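Local coordinates for flagellar regulatory protein C (PDB 4QHS) that probably hydrolyses ATP as a heptameric AAA+ ring to activate sigma-54-dependent transcription of flagellar genes, at residues K36-V41 and D150-A155; L44-S49 and P231-E236; T223-Y228 and Q254-L259; N80-T85 and L123-K128; K26-A31 and E52-Y57. All blocks are in the same frame, centred on the assembly; numbering follows the deposited sequence.

Interactions 1, 4 and 5 belong to the sigma-54 interaction domain, interaction 3 to the AAA+ lid, and interaction 2 joins the two at the P-loop, the nucleotide-binding loop, empty in this nucleotide-free state. Interaction 1 pairs strand 41-44, which leads into the P-loop, with strand 152-157; interaction 5 packs helix 51-61, which follows the P-loop, against helix 23-35, and the two touch where Leu154 CD1 lies 3.3 Å from Ser55 O. Interactions 2 and 3 have centres about 17 Å apart and are coupled by a probable hydrogen bond between Tyr228 OH and Glu236 OE2, 2.7 Å long. Interaction 4 touches none of the others; its nearest neighbour is interaction 1, centres about 20 Å apart.

Interaction 1: residues K36-V41 and D150-A155; sequences KTDANV and DVRVLA
Ala39 O takes the side chain of Arg152 at the edge of the guanidinium group: NE donates over 2.8 Å, tilted 26° from the carbonyl plane, and NH2 adds a weak bond of 3.1 Å. Thr37 O lies over one face of the same group, 3.2 Å from Arg152 NH1 but badly angled for a bond. Beside this polar cluster the strands pair in parallel. Val41 N donates to Val153 O (3.2 Å), and Ala155 N to Val41 O (2.8 Å). Val41 and Leu154 lie side by side and point the same way, with CB of Val41 3.7 Å from CD2 of Leu154. Asn40 OD1 rests 3.3 Å from Val153 CB, while its ND2 is used by Arg177 O. Farther out, the bend of Arg152 at chi2 (-104°) turns its guanidinium toward the 36-41 loop, where Val34 O at the end of helix 23-35 also accepts from NH2. That oxygen accepts from Thr37 OG1 too, which in turn takes Ala39 N in an ST turn (3.1 Å). One arginine thus gathers carbonyl oxygens from the end of helix 23-35 and the loop after it, and its positive charge is probably stabilised by their combined dipoles rather than by one carboxylate.

Interaction 2: residues L44-S49 and P231-E236; sequences LGPSGS and PGNVRE
Gly48 O accepts a hydrogen bond from Arg235 N over 3.2 Å, with the donor tilted 24° from the carbonyl plane. It ties the P-loop of the ATPase core to the first turn of lid helix 233-247. Packing adds to it. Arg235 CG comes within 3.6 Å of Gly48 CA, and the bend of the arginine at chi3 (-75°) brings its guanidinium over the loop, so that Gly48 CA and Ser47 C lie above one face. Gly48 itself has a positive phi. Val234 CG2 meets Ser49 C at 3.5 Å, and the Asn233 side chain crosses that of Pro46 at about a right angle, Asn233 ND2 3.7 Å from Pro46 CG. Polar ends find partners elsewhere: Asn233 OD1 takes Leu188 N, Ser47 OG meets Asn158, and Arg235 NH2 forms a salt bridge with Glu172 of a neighbouring subunit. Inside the loop, Ser49 OG donates to Pro46 O over 2.7 Å. Arg235 falls in the GNVRE sequence, where related activators carry the sensor II arginine. With its charge engaged by another subunit in this empty site, its position is consistent with a link between nucleotide pocket, lid and ring neighbour.

Interaction 3: residues T223-Y228 and Q254-L259; sequences TKLLNY and QSEHIL
Within the helical lid of the AAA+ module, Lys224 and Leu225 of helix 219-226 and Tyr228 just after it meet Gln254 and Glu256 of the C-terminal tail. Lys224 and Gln254 slide past each other in opposite directions, the lysine methylenes running along the amide. Lys224 CE stands 3.4 Å from Gln254 O and 3.6 Å from Gln254 OE1. The amide nitrogen, Gln254 NE2, approaches Leu225 CD2 at 3.8 Å. Tyr228 projects its CB toward the tail, and the carboxylate of Glu256 lies over one face of its ring near the rim, Glu256 OE1 3.4 Å from Tyr228 CG, the two planes 38° apart. The two side chains run past each other in opposite directions, so the glutamate meets the CB end of the ring, with OE1 also 3.5 Å from Tyr228 CB. The ring itself is held elsewhere: its hydroxyl bonds Glu236, and Trp230 packs against it edge-to-face. Gln254 OE1 and Glu256 OE2 are buried here without a partner in the model. Lys224 NZ stays 6.7 Å from Glu256 OE1, too far for a salt bridge, so the carboxylate may be less readily ionised than at the surface. Val240 of helix 233-247 touches Leu225, Gln254 and Glu256, so the tail packs against two consecutive helices of the helical lid, the C-terminal subdomain of AAA+ modules.

Interaction 4: residues N80-T85 and L123-K128; sequences NMLEAT and LNLQAK
Leu82 and Glu83 both carry CG opposite the backbone N (chi1 171° and 176°), which sends their side chains across to Leu125 and Lys128. The contact joins two helices of the AAA+ core, 82-87 and 123-135; the first stands shortly before the GAFTGA loop by which activators of this family engage sigma-54. Their nearest CA atoms, those of Glu83 and Leu125, are 6.9 Å apart. Leu82 gives the apolar part, its CD2 reaching Leu125 CD1 at 3.6 Å. Beside it the extended Glu83 chain runs past Leu125 in the opposite direction, with OE1 3.9 Å from CG of that leucine. Its other oxygen faces Lys128, whose chain, bent at chi2 and chi3, crosses the glutamate at about a right angle. Asp79 of a neighbouring subunit is the stronger partner of that ammonium group and also offers its backbone N to Asn124 OD1, so this face of helix 123-135 serves both the intrachain and the intersubunit contact. The lysine charge is thus probably divided between carboxylates of two subunits, which fits a loose grip on Glu83. The salt bridge from Glu83 OE2 to Lys128 NZ measures 3.5 Å, and the same oxygen lies still nearer Lys128 CE, at 3.3 Å.

Interaction 5: residues K26-A31 and E52-Y57; sequences KLLALA and EVMSRY
Tyr57 reaches from helix 51-61 to Leu28 and Ala31 of helix 23-35. Its CB points toward the other helix, and with CG opposite the backbone N (chi1 173°) the ring is carried toward helix 23-35. One face of the ring receives Leu28 CD1, which sits 4.1 Å from the centroid and only 12° off the normal, a CH-pi contact over the middle of the face. That methyl is equally distant, 4.1 Å, from Tyr57 CD1 and from Tyr57 CE1. Farther along, CE1 also meets Ala31 CB at 4.3 Å, obliquely. At the tip, OH hydrogen-bonds Asp32, the residue that follows Ala31 on helix 23-35, which probably limits the ring's swing. One turn back, Met54 packs alongside. Its chain bends at chi2 and chi3, so that SD faces Ala31 CB at 4.0 Å and Leu28 CD1 at 4.3 Å, while the terminal CE meets Leu27 CD1, also at 4.3 Å. Ala31, with its small side chain directed at helix 51-61, therefore touches both the sulfur and the ring. Between the segments the contact is wholly side-chain packing. The axes of segments 26-31 and 52-57 are 10.9 Å apart at closest approach and cross at -38°, both running broadly in the same direction. Helix 51-61 follows the P-loop, and Met54 extends from this interface onto the sheet, touching Ile43 of strand 41-44 and Leu183 of strand 182-184. Leu27 reaches the same Leu183, so helix 23-35 packs against helix 51-61 and the edge strand 182-184 of this chain's sheet together.

Interaction 1: residues K36-V41 and D150-A155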
# COMPACT_ATOMS: atom_id res chain seq x y z
N LYS A 36 23.76 -47.80 5.60
CA LYS A 36 25.07 -48.10 6.09
C LYS A 36 26.03 -46.94 5.96
O LYS A 36 27.05 -46.93 6.59
CB LYS A 36 25.60 -49.35 5.40
CG LYS A 36 25.01 -50.61 5.95
CD LYS A 36 24.39 -51.46 4.88
CE LYS A 36 24.95 -52.88 4.87
NZ LYS A 36 25.99 -53.08 3.83
N THR A 37 25.69 -45.95 5.15
CA THR A 37 26.52 -44.77 5.01
C THR A 37 25.98 -43.55 5.72
O THR A 37 25.01 -43.62 6.41
CB THR A 37 26.75 -44.43 3.55
OG1 THR A 37 25.67 -43.66 3.06
CG2 THR A 37 26.86 -45.67 2.75
N ASP A 38 26.64 -42.42 5.54
CA ASP A 38 26.24 -41.18 6.16
C ASP A 38 25.60 -40.22 5.19
O ASP A 38 25.33 -39.10 5.52
CB ASP A 38 27.45 -40.50 6.78
CG ASP A 38 27.54 -40.68 8.28
OD1 ASP A 38 26.60 -41.18 8.89
OD2 ASP A 38 28.56 -40.32 8.85
N ALA A 39 25.33 -40.68 3.99
CA ALA A 39 24.80 -39.83 2.94
C ALA A 39 23.41 -39.30 3.21
O ALA A 39 22.63 -39.93 3.86
CB ALA A 39 24.81 -40.56 1.66
N ASN A 40 23.12 -38.14 2.65
CA ASN A 40 21.81 -37.57 2.70
C ASN A 40 20.89 -38.38 1.85
O ASN A 40 21.25 -38.81 0.80
CB ASN A 40 21.80 -36.16 2.18
CG ASN A 40 22.61 -35.24 2.98
OD1 ASN A 40 22.71 -35.35 4.18
ND2 ASN A 40 23.18 -34.30 2.33
N VAL A 41 19.68 -38.57 2.32
CA VAL A 41 18.69 -39.38 1.61
C VAL A 41 17.41 -38.59 1.37
O VAL A 41 16.79 -38.08 2.32
CB VAL A 41 18.32 -40.66 2.38
CG1 VAL A 41 17.28 -41.42 1.59
CG2 VAL A 41 19.56 -41.50 2.65
N ASP A 150 27.05 -33.19 14.12
CA ASP A 150 27.33 -34.56 13.69
C ASP A 150 25.98 -35.25 13.50
O ASP A 150 25.52 -35.99 14.37
CB ASP A 150 28.18 -35.30 14.72
CG ASP A 150 28.39 -36.79 14.37
OD1 ASP A 150 28.55 -37.12 13.17
OD2 ASP A 150 28.40 -37.62 15.30
N VAL A 151 25.33 -34.97 12.37
CA VAL A 151 23.93 -35.32 12.16
C VAL A 151 23.68 -35.83 10.73
O VAL A 151 24.08 -35.21 9.75
CB VAL A 151 23.00 -34.10 12.44
CG1 VAL A 151 21.55 -34.42 12.10
CG2 VAL A 151 23.13 -33.62 13.89
N ARG A 152 23.01 -36.97 10.63
CA ARG A 152 22.64 -37.56 9.36
C ARG A 152 21.31 -36.96 8.92
O ARG A 152 20.36 -36.89 9.71
CB ARG A 152 22.52 -39.09 9.47
CG ARG A 152 22.74 -39.86 8.17
CD ARG A 152 21.45 -40.37 7.56
NE ARG A 152 21.70 -41.01 6.27
CZ ARG A 152 21.95 -42.31 6.10
NH1 ARG A 152 21.97 -43.13 7.15
NH2 ARG A 152 22.17 -42.80 4.88
N VAL A 153 21.25 -36.53 7.68
CA VAL A 153 20.05 -35.89 7.18
C VAL A 153 19.23 -36.79 6.26
O VAL A 153 19.74 -37.36 5.29
CB VAL A 153 20.38 -34.60 6.42
CG1 VAL A 153 19.15 -34.09 5.71
CG2 VAL A 153 20.92 -33.56 7.39
N LEU A 154 17.95 -36.92 6.61
CA LEU A 154 16.96 -37.52 5.74
C LEU A 154 15.97 -36.42 5.39
O LEU A 154 15.68 -35.57 6.23
CB LEU A 154 16.25 -38.70 6.41
CG LEU A 154 17.07 -39.81 7.08
CD1 LEU A 154 16.13 -40.83 7.66
CD2 LEU A 154 18.02 -40.48 6.11
N ALA A 155 15.48 -36.43 4.16
CA ALA A 155 14.44 -35.50 3.72
C ALA A 155 13.37 -36.20 2.90
O ALA A 155 13.61 -37.27 2.35
CB ALA A 155 15.04 -34.38 2.91

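Interaction 2: residues L44-S49 and P231-E236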
# COMPACT_ATOMS: atom_id res chain seq x y z
N LEU A 44 11.19 -39.48 -2.12
CA LEU A 44 10.17 -38.92 -3.00
C LEU A 44 8.91 -39.79 -2.98
O LEU A 44 8.93 -40.91 -2.46
CB LEU A 44 10.73 -38.80 -4.43
CG LEU A 44 12.05 -38.02 -4.48
CD1 LEU A 44 12.70 -38.06 -5.86
CD2 LEU A 44 11.83 -36.59 -4.04
N GLY A 45 7.82 -39.27 -3.53
CA GLY A 45 6.57 -40.01 -3.56
C GLY A 45 5.45 -39.19 -2.97
O GLY A 45 5.69 -38.14 -2.37
N PRO A 46 4.21 -39.65 -3.12
CA PRO A 46 3.12 -38.84 -2.58
C PRO A 46 3.17 -38.75 -1.05
O PRO A 46 3.77 -39.60 -0.40
CB PRO A 46 1.86 -39.56 -3.06
CG PRO A 46 2.32 -40.97 -3.41
CD PRO A 46 3.73 -40.81 -3.89
N SER A 47 2.56 -37.71 -0.49
CA SER A 47 2.43 -37.62 0.95
C SER A 47 1.47 -38.71 1.39
O SER A 47 0.68 -39.22 0.58
CB SER A 47 1.91 -36.25 1.39
OG SER A 47 2.79 -35.20 1.01
N GLY A 48 1.53 -39.06 2.67
CA GLY A 48 0.63 -40.05 3.24
C GLY A 48 0.69 -41.36 2.50
O GLY A 48 -0.33 -42.00 2.28
N SER A 49 1.90 -41.75 2.09
CA SER A 49 2.13 -43.00 1.40
C SER A 49 3.11 -43.86 2.19
O SER A 49 3.84 -44.64 1.62
CB SER A 49 2.67 -42.74 -0.01
OG SER A 49 4.01 -42.25 0.01
N PRO A 231 -6.66 -43.05 -4.53
CA PRO A 231 -6.26 -41.67 -4.73
C PRO A 231 -5.57 -41.06 -3.53
O PRO A 231 -4.70 -40.26 -3.71
CB PRO A 231 -7.58 -40.97 -5.00
CG PRO A 231 -8.62 -41.95 -4.79
CD PRO A 231 -8.04 -43.27 -4.93
N GLY A 232 -5.94 -41.45 -2.33
CA GLY A 232 -5.32 -40.91 -1.15
C GLY A 232 -4.29 -41.78 -0.50
O GLY A 232 -3.92 -41.57 0.62
N ASN A 233 -3.84 -42.78 -1.23
CA ASN A 233 -2.83 -43.68 -0.73
C ASN A 233 -3.05 -44.22 0.67
O ASN A 233 -4.15 -44.59 1.02
CB ASN A 233 -1.47 -43.06 -0.87
CG ASN A 233 -1.06 -42.97 -2.28
OD1 ASN A 233 -0.65 -43.95 -2.87
ND2 ASN A 233 -1.19 -41.82 -2.86
N VAL A 234 -2.00 -44.28 1.46
CA VAL A 234 -2.06 -44.92 2.75
C VAL A 234 -2.98 -44.25 3.73
O VAL A 234 -3.60 -44.87 4.53
CB VAL A 234 -0.68 -45.04 3.35
CG1 VAL A 234 -0.73 -45.70 4.66
CG2 VAL A 234 0.17 -45.83 2.45
N ARG A 235 -3.11 -42.94 3.65
CA ARG A 235 -3.96 -42.23 4.56
C ARG A 235 -5.40 -42.55 4.32
O ARG A 235 -6.18 -42.56 5.22
CB ARG A 235 -3.76 -40.73 4.44
CG ARG A 235 -2.48 -40.26 5.02
CD ARG A 235 -2.58 -38.84 5.43
NE ARG A 235 -2.54 -37.96 4.30
CZ ARG A 235 -1.62 -37.05 4.10
NH1 ARG A 235 -0.63 -36.90 4.95
NH2 ARG A 235 -1.68 -36.29 3.04
N GLU A 236 -5.73 -42.78 3.07
CA GLU A 236 -7.07 -43.12 2.70
C GLU A 236 -7.34 -44.51 3.19
O GLU A 236 -8.38 -44.78 3.68
CB GLU A 236 -7.27 -43.03 1.20
CG GLU A 236 -8.66 -43.29 0.75
CD GLU A 236 -8.88 -43.05 -0.72
OE1 GLU A 236 -7.95 -43.09 -1.50
OE2 GLU A 236 -10.01 -42.81 -1.12

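Interaction 3: residues T223-Y228 and Q254-L259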
# COMPACT_ATOMS: atom_id res chain seq x y z
N THR A 223 -10.62 -58.09 -2.17
CA THR A 223 -10.64 -57.85 -3.57
C THR A 223 -11.13 -56.43 -3.78
O THR A 223 -10.65 -55.71 -4.62
CB THR A 223 -11.57 -58.88 -4.25
OG1 THR A 223 -10.96 -60.16 -4.19
CG2 THR A 223 -11.81 -58.53 -5.67
N LYS A 224 -12.11 -56.06 -2.98
CA LYS A 224 -12.68 -54.73 -3.03
C LYS A 224 -11.62 -53.73 -2.69
O LYS A 224 -11.49 -52.72 -3.33
CB LYS A 224 -13.78 -54.64 -2.02
CG LYS A 224 -14.50 -53.36 -2.00
CD LYS A 224 -15.94 -53.65 -1.92
CE LYS A 224 -16.65 -52.66 -1.10
NZ LYS A 224 -17.87 -53.23 -0.55
N LEU A 225 -10.86 -54.02 -1.66
CA LEU A 225 -9.71 -53.18 -1.31
C LEU A 225 -8.64 -53.16 -2.43
O LEU A 225 -8.06 -52.11 -2.71
CB LEU A 225 -9.07 -53.66 0.00
CG LEU A 225 -9.47 -53.15 1.40
CD1 LEU A 225 -10.02 -51.72 1.41
CD2 LEU A 225 -10.40 -54.08 2.13
N LEU A 226 -8.38 -54.28 -3.06
CA LEU A 226 -7.33 -54.35 -4.05
C LEU A 226 -7.66 -53.64 -5.33
O LEU A 226 -6.79 -53.22 -6.02
CB LEU A 226 -6.99 -55.78 -4.38
CG LEU A 226 -6.30 -56.55 -3.28
CD1 LEU A 226 -5.99 -57.91 -3.75
CD2 LEU A 226 -5.04 -55.87 -2.91
N ASN A 227 -8.92 -53.51 -5.64
CA ASN A 227 -9.31 -52.98 -6.92
C ASN A 227 -9.68 -51.52 -6.88
O ASN A 227 -10.37 -51.05 -7.74
CB ASN A 227 -10.49 -53.77 -7.49
CG ASN A 227 -10.06 -55.01 -8.27
OD1 ASN A 227 -9.77 -54.95 -9.45
ND2 ASN A 227 -10.05 -56.14 -7.60
N TYR A 228 -9.25 -50.81 -5.87
CA TYR A 228 -9.58 -49.43 -5.77
C TYR A 228 -8.30 -48.70 -6.01
O TYR A 228 -7.28 -49.09 -5.50
CB TYR A 228 -10.10 -49.14 -4.38
CG TYR A 228 -10.40 -47.70 -4.11
CD1 TYR A 228 -11.32 -47.03 -4.83
CD2 TYR A 228 -9.75 -47.03 -3.11
CE1 TYR A 228 -11.60 -45.74 -4.59
CE2 TYR A 228 -10.02 -45.73 -2.86
CZ TYR A 228 -10.95 -45.09 -3.60
OH TYR A 228 -11.23 -43.80 -3.36
N GLN A 254 -17.37 -52.61 3.35
CA GLN A 254 -16.90 -51.38 3.93
C GLN A 254 -16.80 -50.29 2.83
O GLN A 254 -16.79 -50.60 1.64
CB GLN A 254 -15.57 -51.61 4.62
CG GLN A 254 -14.38 -51.31 3.73
CD GLN A 254 -14.26 -52.27 2.59
OE1 GLN A 254 -14.28 -51.86 1.42
NE2 GLN A 254 -14.10 -53.55 2.90
N SER A 255 -16.74 -49.02 3.24
CA SER A 255 -17.21 -47.94 2.38
C SER A 255 -16.14 -47.13 1.67
O SER A 255 -15.07 -46.85 2.22
CB SER A 255 -18.08 -46.99 3.21
OG SER A 255 -19.14 -47.69 3.84
N GLU A 256 -16.45 -46.73 0.44
CA GLU A 256 -15.69 -45.67 -0.23
C GLU A 256 -16.39 -44.90 -1.37
O GLU A 256 -15.81 -44.77 -2.44
CB GLU A 256 -14.40 -46.28 -0.77
CG GLU A 256 -14.57 -47.64 -1.34
CD GLU A 256 -13.31 -48.46 -1.27
OE1 GLU A 256 -12.96 -49.07 -2.30
OE2 GLU A 256 -12.67 -48.49 -0.19
N HIS A 257 -17.59 -44.34 -1.17
CA HIS A 257 -18.41 -44.39 0.05
C HIS A 257 -19.88 -44.55 -0.39
O HIS A 257 -20.38 -43.70 -1.13
CB HIS A 257 -18.21 -43.13 0.90
CG HIS A 257 -18.87 -43.19 2.25
ND1 HIS A 257 -20.21 -42.95 2.44
CD2 HIS A 257 -18.35 -43.43 3.48
CE1 HIS A 257 -20.50 -43.06 3.72
NE2 HIS A 257 -19.39 -43.35 4.38
N ILE A 258 -20.53 -45.62 0.06
CA ILE A 258 -21.84 -46.07 -0.44
C ILE A 258 -21.71 -46.24 -1.97
O ILE A 258 -22.66 -46.04 -2.74
CB ILE A 258 -23.02 -45.11 0.03
CG1 ILE A 258 -24.27 -45.91 0.44
CG2 ILE A 258 -23.35 -43.95 -0.94
CD1 ILE A 258 -25.03 -46.54 -0.71
N LEU A 259 -20.52 -46.70 -2.37
CA LEU A 259 -20.04 -46.83 -3.75
C LEU A 259 -19.68 -45.46 -4.35
O LEU A 259 -19.53 -44.48 -3.62
CB LEU A 259 -21.07 -47.56 -4.64

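Interaction 4: residues N80-T85 and L123-K128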
# COMPACT_ATOMS: atom_id res chain seq x y z
N ASN A 80 4.63 -19.42 11.40
CA ASN A 80 5.97 -19.23 10.81
C ASN A 80 7.18 -19.64 11.67
O ASN A 80 8.26 -19.08 11.53
CB ASN A 80 6.17 -17.77 10.41
CG ASN A 80 6.97 -17.63 9.14
OD1 ASN A 80 6.77 -18.39 8.19
ND2 ASN A 80 7.89 -16.67 9.11
N MET A 81 7.01 -20.65 12.53
CA MET A 81 8.05 -20.99 13.50
C MET A 81 9.06 -21.97 12.97
O MET A 81 9.95 -22.38 13.72
CB MET A 81 7.41 -21.54 14.77
CG MET A 81 6.72 -20.47 15.58
SD MET A 81 7.95 -19.36 16.30
CE MET A 81 8.74 -20.49 17.47
N LEU A 82 8.94 -22.34 11.70
CA LEU A 82 9.78 -23.40 11.12
C LEU A 82 11.26 -23.12 11.30
O LEU A 82 12.00 -23.97 11.77
CB LEU A 82 9.48 -23.59 9.64
CG LEU A 82 10.44 -24.52 8.86
CD1 LEU A 82 10.49 -25.92 9.49
CD2 LEU A 82 10.02 -24.62 7.38
N GLU A 83 11.68 -21.92 10.91
CA GLU A 83 13.08 -21.51 11.02
C GLU A 83 13.53 -21.50 12.48
O GLU A 83 14.63 -21.97 12.80
CB GLU A 83 13.28 -20.15 10.37
CG GLU A 83 14.67 -19.59 10.51
CD GLU A 83 14.89 -18.40 9.59
OE1 GLU A 83 14.44 -18.46 8.42
OE2 GLU A 83 15.50 -17.41 10.02
N ALA A 84 12.69 -20.99 13.37
CA ALA A 84 13.06 -20.97 14.79
C ALA A 84 13.18 -22.40 15.36
O ALA A 84 14.08 -22.69 16.16
CB ALA A 84 12.06 -20.18 15.59
N THR A 85 12.28 -23.28 14.94
CA THR A 85 12.30 -24.65 15.43
C THR A 85 13.54 -25.38 14.93
O THR A 85 14.22 -26.05 15.69
CB THR A 85 11.06 -25.40 15.00
OG1 THR A 85 10.96 -25.33 13.58
CG2 THR A 85 9.84 -24.75 15.58
N LEU A 123 13.36 -19.72 0.16
CA LEU A 123 14.71 -19.63 -0.37
C LEU A 123 15.75 -19.19 0.67
O LEU A 123 16.85 -19.73 0.72
CB LEU A 123 14.70 -18.68 -1.57
CG LEU A 123 14.04 -19.25 -2.84
CD1 LEU A 123 13.99 -18.20 -3.98
CD2 LEU A 123 14.76 -20.49 -3.29
N ASN A 124 15.40 -18.23 1.51
CA ASN A 124 16.28 -17.81 2.59
C ASN A 124 16.62 -18.98 3.52
O ASN A 124 17.78 -19.21 3.88
CB ASN A 124 15.65 -16.69 3.39
CG ASN A 124 16.61 -16.11 4.41
OD1 ASN A 124 17.59 -15.48 4.05
ND2 ASN A 124 16.32 -16.33 5.69
N LEU A 125 15.60 -19.71 3.90
CA LEU A 125 15.74 -20.85 4.74
C LEU A 125 16.63 -21.87 4.08
O LEU A 125 17.43 -22.46 4.72
CB LEU A 125 14.38 -21.45 4.98
CG LEU A 125 14.04 -21.75 6.41
CD1 LEU A 125 12.89 -22.67 6.49
CD2 LEU A 125 15.21 -22.34 7.12
N GLN A 126 16.44 -22.06 2.80
CA GLN A 126 17.24 -23.03 2.06
C GLN A 126 18.72 -22.68 2.08
O GLN A 126 19.57 -23.56 2.21
CB GLN A 126 16.78 -23.14 0.61
CG GLN A 126 15.42 -23.73 0.42
CD GLN A 126 15.03 -23.67 -1.05
OE1 GLN A 126 15.87 -23.89 -1.92
NE2 GLN A 126 13.78 -23.34 -1.33
N ALA A 127 19.02 -21.40 1.89
CA ALA A 127 20.39 -20.92 1.98
C ALA A 127 20.95 -21.19 3.38
O ALA A 127 22.10 -21.56 3.53
CB ALA A 127 20.48 -19.42 1.65
N LYS A 128 20.14 -21.06 4.41
CA LYS A 128 20.62 -21.37 5.73
C LYS A 128 20.90 -22.86 5.87
O LYS A 128 21.88 -23.24 6.45
CB LYS A 128 19.63 -20.94 6.81
CG LYS A 128 19.29 -19.49 6.87
CD LYS A 128 19.63 -18.94 8.21
CE LYS A 128 18.49 -18.22 8.85
NZ LYS A 128 18.99 -17.16 9.76

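Interaction 5: residues K26-A31 and E52-Y57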
# COMPACT_ATOMS: atom_id res chain seq x y z
N LYS A 26 12.59 -53.94 -3.43
CA LYS A 26 13.72 -53.36 -4.12
C LYS A 26 14.12 -52.04 -3.50
O LYS A 26 15.28 -51.75 -3.34
CB LYS A 26 13.35 -53.14 -5.56
CG LYS A 26 13.98 -54.07 -6.53
CD LYS A 26 13.12 -55.27 -6.81
CE LYS A 26 13.04 -55.54 -8.28
NZ LYS A 26 13.86 -54.58 -9.02
N LEU A 27 13.14 -51.25 -3.12
CA LEU A 27 13.39 -50.00 -2.47
C LEU A 27 14.12 -50.23 -1.19
O LEU A 27 15.10 -49.58 -0.93
CB LEU A 27 12.08 -49.34 -2.13
CG LEU A 27 11.63 -48.12 -2.87
CD1 LEU A 27 12.78 -47.23 -3.14
CD2 LEU A 27 11.02 -48.55 -4.13
N LEU A 28 13.61 -51.13 -0.38
CA LEU A 28 14.22 -51.41 0.92
C LEU A 28 15.66 -51.90 0.81
O LEU A 28 16.50 -51.55 1.64
CB LEU A 28 13.39 -52.44 1.70
CG LEU A 28 12.26 -51.89 2.59
CD1 LEU A 28 12.56 -50.47 3.07
CD2 LEU A 28 10.93 -51.93 1.87
N ALA A 29 15.96 -52.70 -0.22
CA ALA A 29 17.35 -53.10 -0.48
C ALA A 29 18.23 -51.90 -0.84
O ALA A 29 19.41 -51.87 -0.48
CB ALA A 29 17.40 -54.13 -1.57
N LEU A 30 17.68 -50.93 -1.55
CA LEU A 30 18.44 -49.70 -1.83
C LEU A 30 18.65 -48.95 -0.51
O LEU A 30 19.75 -48.48 -0.19
CB LEU A 30 17.72 -48.81 -2.84
CG LEU A 30 18.15 -48.84 -4.32
CD1 LEU A 30 19.26 -49.80 -4.55
CD2 LEU A 30 16.99 -49.17 -5.23
N ALA A 31 17.57 -48.86 0.25
CA ALA A 31 17.62 -48.21 1.54
C ALA A 31 18.72 -48.84 2.42
O ALA A 31 19.56 -48.11 2.97
CB ALA A 31 16.27 -48.29 2.22
N GLU A 52 7.07 -42.12 6.30
CA GLU A 52 7.56 -41.77 7.62
C GLU A 52 8.36 -42.90 8.25
O GLU A 52 9.28 -42.66 9.04
CB GLU A 52 6.39 -41.37 8.53
CG GLU A 52 5.41 -42.51 8.86
CD GLU A 52 4.38 -42.77 7.77
OE1 GLU A 52 4.54 -42.24 6.65
OE2 GLU A 52 3.40 -43.49 8.04
N VAL A 53 8.03 -44.13 7.89
CA VAL A 53 8.64 -45.29 8.51
C VAL A 53 9.91 -45.74 7.78
O VAL A 53 10.84 -46.26 8.40
CB VAL A 53 7.65 -46.48 8.61
CG1 VAL A 53 6.43 -46.09 9.45
CG2 VAL A 53 7.23 -46.96 7.22
N MET A 54 9.95 -45.52 6.47
CA MET A 54 11.12 -45.85 5.66
C MET A 54 12.36 -45.11 6.17
O MET A 54 13.46 -45.67 6.23
CB MET A 54 10.85 -45.51 4.19
CG MET A 54 12.06 -45.02 3.42
SD MET A 54 12.82 -46.28 2.40
CE MET A 54 12.54 -45.58 0.79
N SER A 55 12.16 -43.86 6.56
CA SER A 55 13.22 -43.06 7.16
C SER A 55 13.63 -43.61 8.52
O SER A 55 14.81 -43.59 8.89
CB SER A 55 12.75 -41.61 7.27
OG SER A 55 11.34 -41.57 7.28
N ARG A 56 12.66 -44.09 9.28
CA ARG A 56 12.96 -44.63 10.59
C ARG A 56 13.67 -45.97 10.40
O ARG A 56 14.54 -46.35 11.18
CB ARG A 56 11.69 -44.78 11.43
CG ARG A 56 11.93 -44.83 12.93
CD ARG A 56 10.68 -44.41 13.72
NE ARG A 56 10.25 -43.06 13.37
CZ ARG A 56 9.09 -42.76 12.81
NH1 ARG A 56 8.22 -43.73 12.53
NH2 ARG A 56 8.78 -41.50 12.52
N TYR A 57 13.30 -46.67 9.33
CA TYR A 57 13.97 -47.91 8.95
C TYR A 57 15.43 -47.63 8.61
O TYR A 57 16.33 -48.39 8.98
CB TYR A 57 13.26 -48.54 7.77
CG TYR A 57 13.94 -49.74 7.19
CD1 TYR A 57 15.00 -49.61 6.29
CD2 TYR A 57 13.52 -51.02 7.51
CE1 TYR A 57 15.62 -50.72 5.75
CE2 TYR A 57 14.13 -52.13 6.97
CZ TYR A 57 15.18 -51.98 6.09
OH TYR A 57 15.79 -53.09 5.56